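Local coordinates for periplasmic binding protein (Veillonella parvula, PDB 4MO9), which probably captures an iron-siderophore or related solute outside the cell membrane and delivers it to an ABC transporter, as FepB-type binding proteins do, at residues 222-234 against 325-337. Sequence-based numbering, arbitrary orientation.
Sequences YSWGALATMAGAD and AVFEYLAKTFYPE
A Schellman motif ends helix 224-230 where it packs on helix 325-334, in the C-terminal lobe of this TroA-like solute-binding fold. Gly-232, the C-prime residue with positive phi, donates its N-H to Thr-229 O, and Ala-233 N-H bonds back to Ala-228 O. The axes of the two segments' helices approach to 9.2 Å and cross at -57°, and near this end small Ala-231 and Ala-331 bring their CA atoms to 4.9 Å, and Ala-231 CB rests on Leu-330 CB. One turn back, Leu-227 spreads over the other helix: CB meets Leu-330 CD1, CD1 reaches Val-326 CG1, and CD2 sits over a face of the Phe-327 ring as a CH-pi contact, 4.1 Å from the centroid. Selenomethionine Met-230, bent at chi3 (53°), sets CE at the edge of that ring, 3.9 Å from Phe-327 CE2, while its selenium stands obliquely beside the ring in a Met-aromatic contact; helix 171-194 lines this flank through Tyr-181 and Leu-189. At the other end Val-326 CG1, anti to its own backbone N (chi1 178°), presses on Trp-224 CZ3 at 3.5 Å, while the indole NE1 is hydrogen-bonded to His-315. Beyond the cap, the Phe-334 ring lies between Ala-233 CB over one face, 3.5 Å from the centroid, and its own helix's Leu-330 O over the opposite face; Ile-259 of the central sheet also touches it. A leucine in place of Phe-334 would probably deprive Ala-233 CB of its flat aromatic seat and leave a gap beside Ala-228 CB. Ala-231 O, buried without a hydrogen-bonding partner, faces the edges of both the Phe-334 and Tyr-335 rings. Past the end of helix 325-334, Tyr-335 OH donates a very short hydrogen bond of 2.5 Å to Gly-232 O.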
ATOM      1  N   TYR A 222       7.598  -9.184   7.951  1.00 41.66           N
ATOM      2  CA  TYR A 222       6.497  -8.245   8.146  1.00 39.40           C
ATOM      3  C   TYR A 222       6.634  -7.017   7.254  1.00 38.58           C
ATOM      4  O   TYR A 222       7.692  -6.378   7.248  1.00 35.67           O
ATOM      5  CB  TYR A 222       6.407  -7.800   9.607  1.00 40.33           C
ATOM      6  CG  TYR A 222       5.336  -6.756   9.816  1.00 39.81           C
ATOM      7  CD1 TYR A 222       3.990  -7.089   9.724  1.00 44.60           C
ATOM      8  CD2 TYR A 222       5.665  -5.440  10.092  1.00 40.37           C
ATOM      9  CE1 TYR A 222       3.003  -6.136   9.901  1.00 46.27           C
ATOM     10  CE2 TYR A 222       4.690  -4.480  10.274  1.00 42.43           C
ATOM     11  CZ  TYR A 222       3.359  -4.832  10.178  1.00 47.13           C
ATOM     12  OH  TYR A 222       2.385  -3.872  10.357  1.00 47.89           O
ATOM     13  N   SER A 223       5.574  -6.705   6.503  1.00 34.69           N
ATOM     14  CA  SER A 223       5.486  -5.450   5.752  1.00 31.84           C
ATOM     15  C   SER A 223       6.682  -5.291   4.807  1.00 30.31           C
ATOM     16  O   SER A 223       7.008  -6.224   4.075  1.00 26.86           O
ATOM     17  CB  SER A 223       5.382  -4.268   6.729  1.00 31.75           C
ATOM     18  OG  SER A 223       5.195  -3.039   6.042  1.00 34.12           O
ATOM     19  N   TRP A 224       7.341  -4.126   4.832  1.00 29.23           N
ATOM     20  CA  TRP A 224       8.502  -3.891   3.969  1.00 29.99           C
ATOM     21  C   TRP A 224       9.568  -4.986   4.117  1.00 28.31           C
ATOM     22  O   TRP A 224      10.277  -5.317   3.152  1.00 30.09           O
ATOM     23  CB  TRP A 224       9.141  -2.509   4.250  1.00 29.60           C
ATOM     24  CG  TRP A 224       8.370  -1.388   3.629  1.00 29.39           C
ATOM     25  CD1 TRP A 224       7.477  -0.559   4.249  1.00 32.31           C
ATOM     26  CD2 TRP A 224       8.382  -1.007   2.248  1.00 30.27           C
ATOM     27  NE1 TRP A 224       6.940   0.328   3.337  1.00 31.40           N
ATOM     28  CE2 TRP A 224       7.480   0.074   2.101  1.00 30.73           C
ATOM     29  CE3 TRP A 224       9.067  -1.470   1.120  1.00 31.18           C
ATOM     30  CZ2 TRP A 224       7.258   0.704   0.872  1.00 29.09           C
ATOM     31  CZ3 TRP A 224       8.852  -0.851  -0.097  1.00 30.22           C
ATOM     32  CH2 TRP A 224       7.949   0.226  -0.215  1.00 31.47           C
ATOM     33  N   GLY A 225       9.701  -5.531   5.319  1.00 27.74           N
ATOM     34  CA  GLY A 225      10.674  -6.589   5.538  1.00 32.43           C
ATOM     35  C   GLY A 225      10.292  -7.867   4.805  1.00 33.95           C
ATOM     36  O   GLY A 225      11.160  -8.583   4.294  1.00 33.61           O
ATOM     37  N   ALA A 226       8.996  -8.166   4.761  1.00 32.56           N
ATOM     38  CA  ALA A 226       8.538  -9.344   4.025  1.00 34.02           C
ATOM     39  C   ALA A 226       8.747  -9.148   2.525  1.00 33.57           C
ATOM     40  O   ALA A 226       9.197 -10.061   1.824  1.00 32.67           O
ATOM     41  CB  ALA A 226       7.071  -9.646   4.328  1.00 37.13           C
ATOM     42  N   LEU A 227       8.401  -7.961   2.032  1.00 30.91           N
ATOM     43  CA  LEU A 227       8.549  -7.654   0.618  1.00 29.99           C
ATOM     44  C   LEU A 227      10.016  -7.687   0.189  1.00 31.47           C
ATOM     45  O   LEU A 227      10.345  -8.222  -0.876  1.00 31.27           O
ATOM     46  CB  LEU A 227       7.949  -6.282   0.309  1.00 29.02           C
ATOM     47  CG  LEU A 227       6.432  -6.168   0.464  1.00 28.91           C
ATOM     48  CD1 LEU A 227       6.014  -4.704   0.356  1.00 30.20           C
ATOM     49  CD2 LEU A 227       5.735  -6.991  -0.599  1.00 29.62           C
ATOM     50  N   ALA A 228      10.895  -7.125   1.009  1.00 31.17           N
ATOM     51  CA  ALA A 228      12.324  -7.114   0.669  1.00 29.90           C
ATOM     52  C   ALA A 228      12.880  -8.538   0.603  1.00 31.53           C
ATOM     53  O   ALA A 228      13.669  -8.874  -0.284  1.00 33.83           O
ATOM     54  CB  ALA A 228      13.095  -6.287   1.676  1.00 31.11           C
ATOM     55  N   THR A 229      12.463  -9.376   1.545  1.00 32.31           N
ATOM     56  CA  THR A 229      12.853 -10.785   1.532  1.00 34.79           C
ATOM     57  C   THR A 229      12.371 -11.519   0.272  1.00 33.92           C
ATOM     58  O   THR A 229      13.132 -12.270  -0.346  1.00 32.68           O
ATOM     59  CB  THR A 229      12.334 -11.497   2.789  1.00 37.92           C
ATOM     60  OG1 THR A 229      12.967 -10.917   3.939  1.00 37.53           O
ATOM     61  CG2 THR A 229      12.646 -12.987   2.734  1.00 39.20           C
HETATM   62  N   MSE A 230      11.118 -11.296  -0.119  1.00 31.54           N
HETATM   63  CA  MSE A 230      10.579 -11.941  -1.315  1.00 31.88           C
HETATM   64  C   MSE A 230      11.292 -11.487  -2.582  1.00 33.43           C
HETATM   65  O   MSE A 230      11.356 -12.229  -3.568  1.00 32.76           O
HETATM   66  CB  MSE A 230       9.080 -11.655  -1.451  1.00 30.70           C
HETATM   67  CG  MSE A 230       8.261 -12.117  -0.262  1.00 35.96           C
HETATM   68 SE   MSE A 230       6.330 -11.936  -0.625  0.71 52.62          SE
HETATM   69  CE  MSE A 230       6.326 -12.916  -2.307  1.00 35.92           C
ATOM     70  N   ALA A 231      11.804 -10.256  -2.552  1.00 30.13           N
ATOM     71  CA  ALA A 231      12.506  -9.672  -3.685  1.00 31.10           C
ATOM     72  C   ALA A 231      13.997 -10.001  -3.635  1.00 33.15           C
ATOM     73  O   ALA A 231      14.777  -9.452  -4.413  1.00 35.46           O
ATOM     74  CB  ALA A 231      12.306  -8.159  -3.708  1.00 29.21           C
ATOM     75  N   GLY A 232      14.404 -10.874  -2.715  1.00 33.04           N
ATOM     76  CA  GLY A 232      15.747 -11.428  -2.752  1.00 32.01           C
ATOM     77  C   GLY A 232      16.799 -10.681  -1.950  1.00 35.62           C
ATOM     78  O   GLY A 232      17.997 -10.799  -2.241  1.00 36.87           O
ATOM     79  N   ALA A 233      16.377  -9.926  -0.935  1.00 34.04           N
ATOM     80  CA  ALA A 233      17.342  -9.231  -0.077  1.00 37.40           C
ATOM     81  C   ALA A 233      17.547  -9.913   1.278  1.00 38.09           C
ATOM     82  O   ALA A 233      16.683 -10.670   1.750  1.00 38.56           O
ATOM     83  CB  ALA A 233      16.935  -7.788   0.124  1.00 36.87           C
ATOM     84  N   ASP A 234      18.692  -9.639   1.896  1.00 38.87           N
ATOM     85  CA  ASP A 234      18.955 -10.057   3.269  1.00 41.65           C
ATOM     86  C   ASP A 234      18.663  -8.882   4.208  1.00 41.04           C
ATOM     87  O   ASP A 234      19.468  -7.951   4.318  1.00 40.45           O
ATOM     88  CB  ASP A 234      20.416 -10.501   3.417  1.00 45.15           C
ATOM     89  CG  ASP A 234      20.712 -11.111   4.776  1.00 51.64           C
ATOM     90  OD1 ASP A 234      19.825 -11.084   5.656  1.00 51.84           O
ATOM     91  OD2 ASP A 234      21.844 -11.613   4.974  1.00 55.18           O
ATOM     92  N   ALA A 325       4.218  -2.508  -8.442  1.00 28.64           N
ATOM     93  CA  ALA A 325       5.315  -1.558  -8.639  1.00 29.85           C
ATOM     94  C   ALA A 325       6.352  -1.639  -7.518  1.00 28.93           C
ATOM     95  O   ALA A 325       7.542  -1.365  -7.740  1.00 28.63           O
ATOM     96  CB  ALA A 325       4.781  -0.142  -8.764  1.00 29.42           C
ATOM     97  N   VAL A 326       5.908  -1.985  -6.313  1.00 28.00           N
ATOM     98  CA  VAL A 326       6.835  -2.099  -5.185  1.00 28.38           C
ATOM     99  C   VAL A 326       7.681  -3.361  -5.335  1.00 29.02           C
ATOM    100  O   VAL A 326       8.890  -3.341  -5.086  1.00 28.01           O
ATOM    101  CB  VAL A 326       6.095  -2.152  -3.845  1.00 29.87           C
ATOM    102  CG1 VAL A 326       7.082  -2.325  -2.704  1.00 27.88           C
ATOM    103  CG2 VAL A 326       5.287  -0.878  -3.640  1.00 29.21           C
ATOM    104  N   PHE A 327       7.042  -4.456  -5.737  1.00 25.31           N
ATOM    105  CA  PHE A 327       7.765  -5.703  -6.008  1.00 26.96           C
ATOM    106  C   PHE A 327       8.862  -5.441  -7.037  1.00 28.32           C
ATOM    107  O   PHE A 327      10.006  -5.870  -6.865  1.00 28.59           O
ATOM    108  CB  PHE A 327       6.808  -6.794  -6.534  1.00 25.86           C
ATOM    109  CG  PHE A 327       6.052  -7.536  -5.458  1.00 27.63           C
ATOM    110  CD1 PHE A 327       4.853  -7.035  -4.960  1.00 27.79           C
ATOM    111  CD2 PHE A 327       6.510  -8.761  -4.979  1.00 30.31           C
ATOM    112  CE1 PHE A 327       4.132  -7.727  -3.985  1.00 29.15           C
ATOM    113  CE2 PHE A 327       5.789  -9.474  -3.993  1.00 31.94           C
ATOM    114  CZ  PHE A 327       4.592  -8.953  -3.502  1.00 29.67           C
ATOM    115  N   GLU A 328       8.516  -4.718  -8.100  1.00 28.70           N
ATOM    116  CA  GLU A 328       9.482  -4.385  -9.147  1.00 29.88           C
ATOM    117  C   GLU A 328      10.597  -3.468  -8.647  1.00 30.17           C
ATOM    118  O   GLU A 328      11.776  -3.680  -8.950  1.00 29.43           O
ATOM    119  CB  GLU A 328       8.769  -3.732 -10.329  1.00 29.72           C
ATOM    120  CG  GLU A 328       7.845  -4.671 -11.113  1.00 28.91           C
ATOM    121  CD  GLU A 328       7.284  -3.999 -12.348  1.00 32.57           C
ATOM    122  OE1 GLU A 328       7.089  -2.759 -12.311  1.00 34.60           O
ATOM    123  OE2 GLU A 328       7.057  -4.694 -13.364  1.00 32.20           O
ATOM    124  N   TYR A 329      10.229  -2.453  -7.871  1.00 30.79           N
ATOM    125  CA  TYR A 329      11.229  -1.503  -7.354  1.00 31.62           C
ATOM    126  C   TYR A 329      12.243  -2.181  -6.447  1.00 30.26           C
ATOM    127  O   TYR A 329      13.440  -1.902  -6.520  1.00 31.34           O
ATOM    128  CB  TYR A 329      10.549  -0.369  -6.586  1.00 28.72           C
ATOM    129  CG  TYR A 329      11.516   0.713  -6.163  1.00 29.82           C
ATOM    130  CD1 TYR A 329      11.862   0.895  -4.828  1.00 30.15           C
ATOM    131  CD2 TYR A 329      12.093   1.550  -7.109  1.00 31.29           C
ATOM    132  CE1 TYR A 329      12.754   1.898  -4.448  1.00 30.16           C
ATOM    133  CE2 TYR A 329      12.987   2.554  -6.740  1.00 33.78           C
ATOM    134  CZ  TYR A 329      13.314   2.720  -5.412  1.00 33.09           C
ATOM    135  OH  TYR A 329      14.203   3.721  -5.056  1.00 33.52           O
ATOM    136  N   LEU A 330      11.772  -3.071  -5.579  1.00 30.84           N
ATOM    137  CA  LEU A 330      12.684  -3.737  -4.653  1.00 29.65           C
ATOM    138  C   LEU A 330      13.628  -4.669  -5.411  1.00 30.99           C
ATOM    139  O   LEU A 330      14.831  -4.648  -5.183  1.00 31.30           O
ATOM    140  CB  LEU A 330      11.911  -4.511  -3.584  1.00 27.10           C
ATOM    141  CG  LEU A 330      11.169  -3.678  -2.543  1.00 27.97           C
ATOM    142  CD1 LEU A 330      10.226  -4.575  -1.748  1.00 29.67           C
ATOM    143  CD2 LEU A 330      12.159  -2.973  -1.614  1.00 32.90           C
ATOM    144  N   ALA A 331      13.086  -5.469  -6.325  1.00 31.30           N
ATOM    145  CA  ALA A 331      13.907  -6.428  -7.076  1.00 32.17           C
ATOM    146  C   ALA A 331      14.915  -5.740  -7.988  1.00 32.00           C
ATOM    147  O   ALA A 331      16.084  -6.161  -8.093  1.00 35.30           O
ATOM    148  CB  ALA A 331      13.016  -7.364  -7.879  1.00 28.09           C
ATOM    149  N   LYS A 332      14.469  -4.678  -8.651  1.00 30.35           N
ATOM    150  CA  LYS A 332      15.351  -3.888  -9.516  1.00 34.62           C
ATOM    151  C   LYS A 332      16.427  -3.148  -8.712  1.00 35.16           C
ATOM    152  O   LYS A 332      17.553  -2.956  -9.196  1.00 33.56           O
ATOM    153  CB  LYS A 332      14.523  -2.910 -10.364  1.00 38.19           C
ATOM    154  CG  LYS A 332      15.311  -2.028 -11.330  1.00 39.13           C
ATOM    155  CD  LYS A 332      14.338  -1.138 -12.121  1.00 38.01           C
ATOM    156  CE  LYS A 332      15.017  -0.347 -13.229  1.00 37.83           C
ATOM    157  NZ  LYS A 332      15.336  -1.165 -14.434  1.00 37.36           N
ATOM    158  N   THR A 333      16.100  -2.745  -7.483  1.00 33.09           N
ATOM    159  CA  THR A 333      17.074  -2.044  -6.628  1.00 33.65           C
ATOM    160  C   THR A 333      18.147  -3.020  -6.154  1.00 34.78           C
ATOM    161  O   THR A 333      19.349  -2.719  -6.188  1.00 34.92           O
ATOM    162  CB  THR A 333      16.377  -1.412  -5.403  1.00 33.44           C
ATOM    163  OG1 THR A 333      15.490  -0.372  -5.845  1.00 33.86           O
ATOM    164  CG2 THR A 333      17.393  -0.828  -4.411  1.00 33.94           C
ATOM    165  N   PHE A 334      17.702  -4.197  -5.720  1.00 34.22           N
ATOM    166  CA  PHE A 334      18.612  -5.231  -5.244  1.00 35.68           C
ATOM    167  C   PHE A 334      19.420  -5.871  -6.373  1.00 39.55           C
ATOM    168  O   PHE A 334      20.577  -6.222  -6.173  1.00 30.81           O
ATOM    169  CB  PHE A 334      17.847  -6.310  -4.471  1.00 31.98           C
ATOM    170  CG  PHE A 334      17.031  -5.768  -3.325  1.00 33.62           C
ATOM    171  CD1 PHE A 334      17.464  -4.659  -2.620  1.00 34.44           C
ATOM    172  CD2 PHE A 334      15.819  -6.363  -2.964  1.00 34.44           C
ATOM    173  CE1 PHE A 334      16.716  -4.146  -1.572  1.00 36.84           C
ATOM    174  CE2 PHE A 334      15.065  -5.851  -1.915  1.00 33.89           C
ATOM    175  CZ  PHE A 334      15.523  -4.735  -1.216  1.00 35.18           C
ATOM    176  N   TYR A 335      18.801  -6.043  -7.544  1.00 36.98           N
ATOM    177  CA  TYR A 335      19.460  -6.718  -8.672  1.00 39.11           C
ATOM    178  C   TYR A 335      19.308  -5.957  -9.999  1.00 39.29           C
ATOM    179  O   TYR A 335      18.589  -6.414 -10.900  1.00 37.07           O
ATOM    180  CB  TYR A 335      18.890  -8.139  -8.821  1.00 36.25           C
ATOM    181  CG  TYR A 335      19.049  -9.003  -7.585  1.00 35.91           C
ATOM    182  CD1 TYR A 335      18.002  -9.171  -6.695  1.00 38.19           C
ATOM    183  CD2 TYR A 335      20.252  -9.651  -7.309  1.00 39.58           C
ATOM    184  CE1 TYR A 335      18.134  -9.958  -5.560  1.00 39.03           C
ATOM    185  CE2 TYR A 335      20.396 -10.449  -6.175  1.00 39.10           C
ATOM    186  CZ  TYR A 335      19.333 -10.597  -5.303  1.00 37.72           C
ATOM    187  OH  TYR A 335      19.447 -11.386  -4.176  1.00 34.51           O
ATOM    188  N   PRO A 336      19.986  -4.799 -10.119  1.00 38.06           N
ATOM    189  CA  PRO A 336      19.813  -3.848 -11.227  1.00 38.30           C
ATOM    190  C   PRO A 336      19.999  -4.449 -12.620  1.00 39.38           C
ATOM    191  O   PRO A 336      19.190  -4.180 -13.516  1.00 39.90           O
ATOM    192  CB  PRO A 336      20.907  -2.800 -10.963  1.00 42.33           C
ATOM    193  CG  PRO A 336      21.103  -2.840  -9.488  1.00 44.87           C
ATOM    194  CD  PRO A 336      20.903  -4.282  -9.088  1.00 39.73           C
ATOM    195  N   GLU A 337      21.052  -5.241 -12.803  1.00 43.18           N
ATOM    196  CA  GLU A 337      21.365  -5.807 -14.109  1.00 48.78           C
ATOM    197  C   GLU A 337      20.404  -6.925 -14.507  1.00 49.25           C
ATOM    198  O   GLU A 337      20.235  -7.208 -15.697  1.00 52.90           O
ATOM    199  CB  GLU A 337      22.812  -6.307 -14.144  1.00 57.53           C
ATOM    200  CG  GLU A 337      23.844  -5.220 -13.869  1.00 66.58           C
ATOM    201  CD  GLU A 337      23.999  -4.239 -15.026  1.00 74.31           C
ATOM    202  OE1 GLU A 337      24.490  -3.112 -14.785  1.00 78.77           O
ATOM    203  OE2 GLU A 337      23.643  -4.598 -16.175  1.00 74.27           O
TER